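Local coordinates for TCP pilus virulence regulatory protein (Vibrio cholerae, PDB 4MLO), which activates transcription of virulence genes as an AraC-family DNA-binding regulator and holds the fatty acid palmitoleic acid in a pocket, at residues D190-L195 / M200-E205. Sequence-based numbering, arbitrary orientation.
Sequences DICGEL and MILKKE
Leu202 reaches across from its helix and sets one methyl, CD1, among three residues of 190-195: Ile191, Cys192 and Leu195. Its CG lies anti to the carbonyl carbon (chi1 -69°), and the extended second torsion carries CD1 on toward the other helix. A leucine is long enough to bridge the 7.7 Å between Cys192 CA and Leu202 CA. CD1 stands 4.0 Å from Ile191 CG2 and the same 4.0 Å from Leu195 CD1, the side chains crossing at a slant. The beta-branch of Ile191 offers CG2 close to its backbone, whereas Leu195, one helical turn on, extends CD1 to within 4.2 Å of Leu202 CD2 and so meets both prongs of the fork. Small Cys192 lets the leucine methyl approach its backbone, Leu202 CD1 lying 4.3 Å from Cys192 CA. The axes of 190-195 and 200-205 approach to 10.7 Å at 115°; two short helices set steeply across each other and joined by a short turn are consistent with a helix-turn-helix of the AraC family. Asn198 OD1 accepts a hydrogen bond from the backbone N of Ile201 near the start of the second helix. The side chain of Ile191 also packs on Leu177, linking the pair to the preceding helix 170-180.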
loop_
_atom_site.group_PDB
_atom_site.type_symbol
_atom_site.label_atom_id
_atom_site.label_comp_id
_atom_site.label_asym_id
_atom_site.label_seq_id
_atom_site.Cartn_x
_atom_site.Cartn_y
_atom_site.Cartn_z
ATOM N N ASP A 190 9.485 -0.876 -24.167
ATOM C CA ASP A 190 8.217 -0.152 -24.196
ATOM C C ASP A 190 8.192 0.961 -23.168
ATOM O O ASP A 190 7.635 2.032 -23.407
ATOM C CB ASP A 190 7.057 -1.105 -23.925
ATOM C CG ASP A 190 6.983 -2.219 -24.885
ATOM O OD1 ASP A 190 6.952 -3.385 -24.435
ATOM O OD2 ASP A 190 6.900 -1.961 -26.097
ATOM N N ILE A 191 8.751 0.709 -21.981
ATOM C CA ILE A 191 8.773 1.731 -20.953
ATOM C C ILE A 191 9.656 2.888 -21.373
ATOM O O ILE A 191 9.299 4.068 -21.174
ATOM C CB ILE A 191 9.247 1.117 -19.619
ATOM C CG1 ILE A 191 8.425 -0.132 -19.253
ATOM C CG2 ILE A 191 9.261 2.133 -18.492
ATOM C CD1 ILE A 191 6.973 0.104 -18.969
ATOM N N CYS A 192 10.835 2.584 -21.933
ATOM C CA CYS A 192 11.740 3.652 -22.336
ATOM C C CYS A 192 11.123 4.449 -23.469
ATOM O O CYS A 192 11.224 5.691 -23.498
ATOM C CB CYS A 192 13.085 3.105 -22.779
ATOM S SG CYS A 192 13.995 2.315 -21.430
ATOM N N GLY A 193 10.482 3.733 -24.394
ATOM C CA GLY A 193 9.848 4.383 -25.544
ATOM C C GLY A 193 8.676 5.249 -25.134
ATOM O O GLY A 193 8.541 6.393 -25.604
ATOM N N GLU A 194 7.813 4.740 -24.246
ATOM C CA GLU A 194 6.629 5.503 -23.843
ATOM C C GLU A 194 6.996 6.719 -23.005
ATOM O O GLU A 194 6.396 7.782 -23.162
ATOM C CB GLU A 194 5.649 4.631 -23.059
ATOM C CG GLU A 194 4.995 3.505 -23.846
ATOM C CD GLU A 194 3.824 3.946 -24.706
ATOM O OE1 GLU A 194 3.151 3.040 -25.230
ATOM O OE2 GLU A 194 3.584 5.172 -24.870
ATOM N N LEU A 195 7.979 6.596 -22.111
ATOM C CA LEU A 195 8.373 7.682 -21.239
ATOM C C LEU A 195 9.423 8.584 -21.888
ATOM O O LEU A 195 9.782 9.627 -21.306
ATOM C CB LEU A 195 8.911 7.121 -19.923
ATOM C CG LEU A 195 7.907 6.298 -19.116
ATOM C CD1 LEU A 195 8.581 6.040 -17.763
ATOM C CD2 LEU A 195 6.545 6.911 -18.880
ATOM N N MET A 200 19.346 3.862 -18.513
ATOM C CA MET A 200 20.330 4.248 -17.498
ATOM C C MET A 200 19.684 5.058 -16.375
ATOM O O MET A 200 20.051 4.906 -15.209
ATOM C CB MET A 200 21.455 5.039 -18.163
ATOM C CG MET A 200 22.537 5.539 -17.218
ATOM S SD MET A 200 23.542 4.195 -16.576
ATOM C CE MET A 200 24.443 3.734 -18.068
ATOM N N ILE A 201 18.683 5.880 -16.702
ATOM C CA ILE A 201 17.950 6.697 -15.743
ATOM C C ILE A 201 16.831 5.913 -15.082
ATOM O O ILE A 201 16.672 5.935 -13.856
ATOM C CB ILE A 201 17.412 7.950 -16.468
ATOM C CG1 ILE A 201 18.577 8.832 -16.870
ATOM C CG2 ILE A 201 16.432 8.725 -15.597
ATOM C CD1 ILE A 201 18.169 9.994 -17.760
ATOM N N LEU A 202 16.037 5.195 -15.873
ATOM C CA LEU A 202 14.840 4.564 -15.316
ATOM C C LEU A 202 15.175 3.372 -14.438
ATOM O O LEU A 202 14.378 3.038 -13.548
ATOM C CB LEU A 202 13.896 4.096 -16.419
ATOM C CG LEU A 202 13.229 5.235 -17.187
ATOM C CD1 LEU A 202 12.335 4.621 -18.212
ATOM C CD2 LEU A 202 12.452 6.163 -16.254
ATOM N N LYS A 203 16.301 2.695 -14.700
ATOM C CA LYS A 203 16.561 1.414 -14.035
ATOM C C LYS A 203 16.737 1.599 -12.547
ATOM O O LYS A 203 16.498 0.651 -11.782
ATOM C CB LYS A 203 17.802 0.733 -14.603
ATOM C CG LYS A 203 19.122 1.454 -14.355
ATOM C CD LYS A 203 20.313 0.805 -15.099
ATOM C CE LYS A 203 21.635 1.448 -14.756
ATOM N NZ LYS A 203 22.752 0.908 -15.620
ATOM N N LYS A 204 17.135 2.798 -12.106
ATOM C CA LYS A 204 17.337 2.978 -10.674
ATOM C C LYS A 204 16.028 2.819 -9.911
ATOM O O LYS A 204 16.034 2.439 -8.736
ATOM C CB LYS A 204 17.983 4.333 -10.381
ATOM C CG LYS A 204 17.098 5.536 -10.444
ATOM C CD LYS A 204 17.862 6.758 -9.901
ATOM C CE LYS A 204 17.318 8.047 -10.460
ATOM N NZ LYS A 204 17.562 8.126 -11.933
ATOM N N GLU A 205 14.890 3.060 -10.561
ATOM C CA GLU A 205 13.608 2.893 -9.875
ATOM C C GLU A 205 13.385 1.453 -9.473
ATOM O O GLU A 205 12.847 1.173 -8.389
ATOM C CB GLU A 205 12.467 3.357 -10.761
ATOM C CG GLU A 205 12.531 4.835 -11.189
ATOM C CD GLU A 205 12.751 5.794 -10.058
ATOM O OE1 GLU A 205 12.275 5.513 -8.934
ATOM O OE2 GLU A 205 13.422 6.841 -10.280
#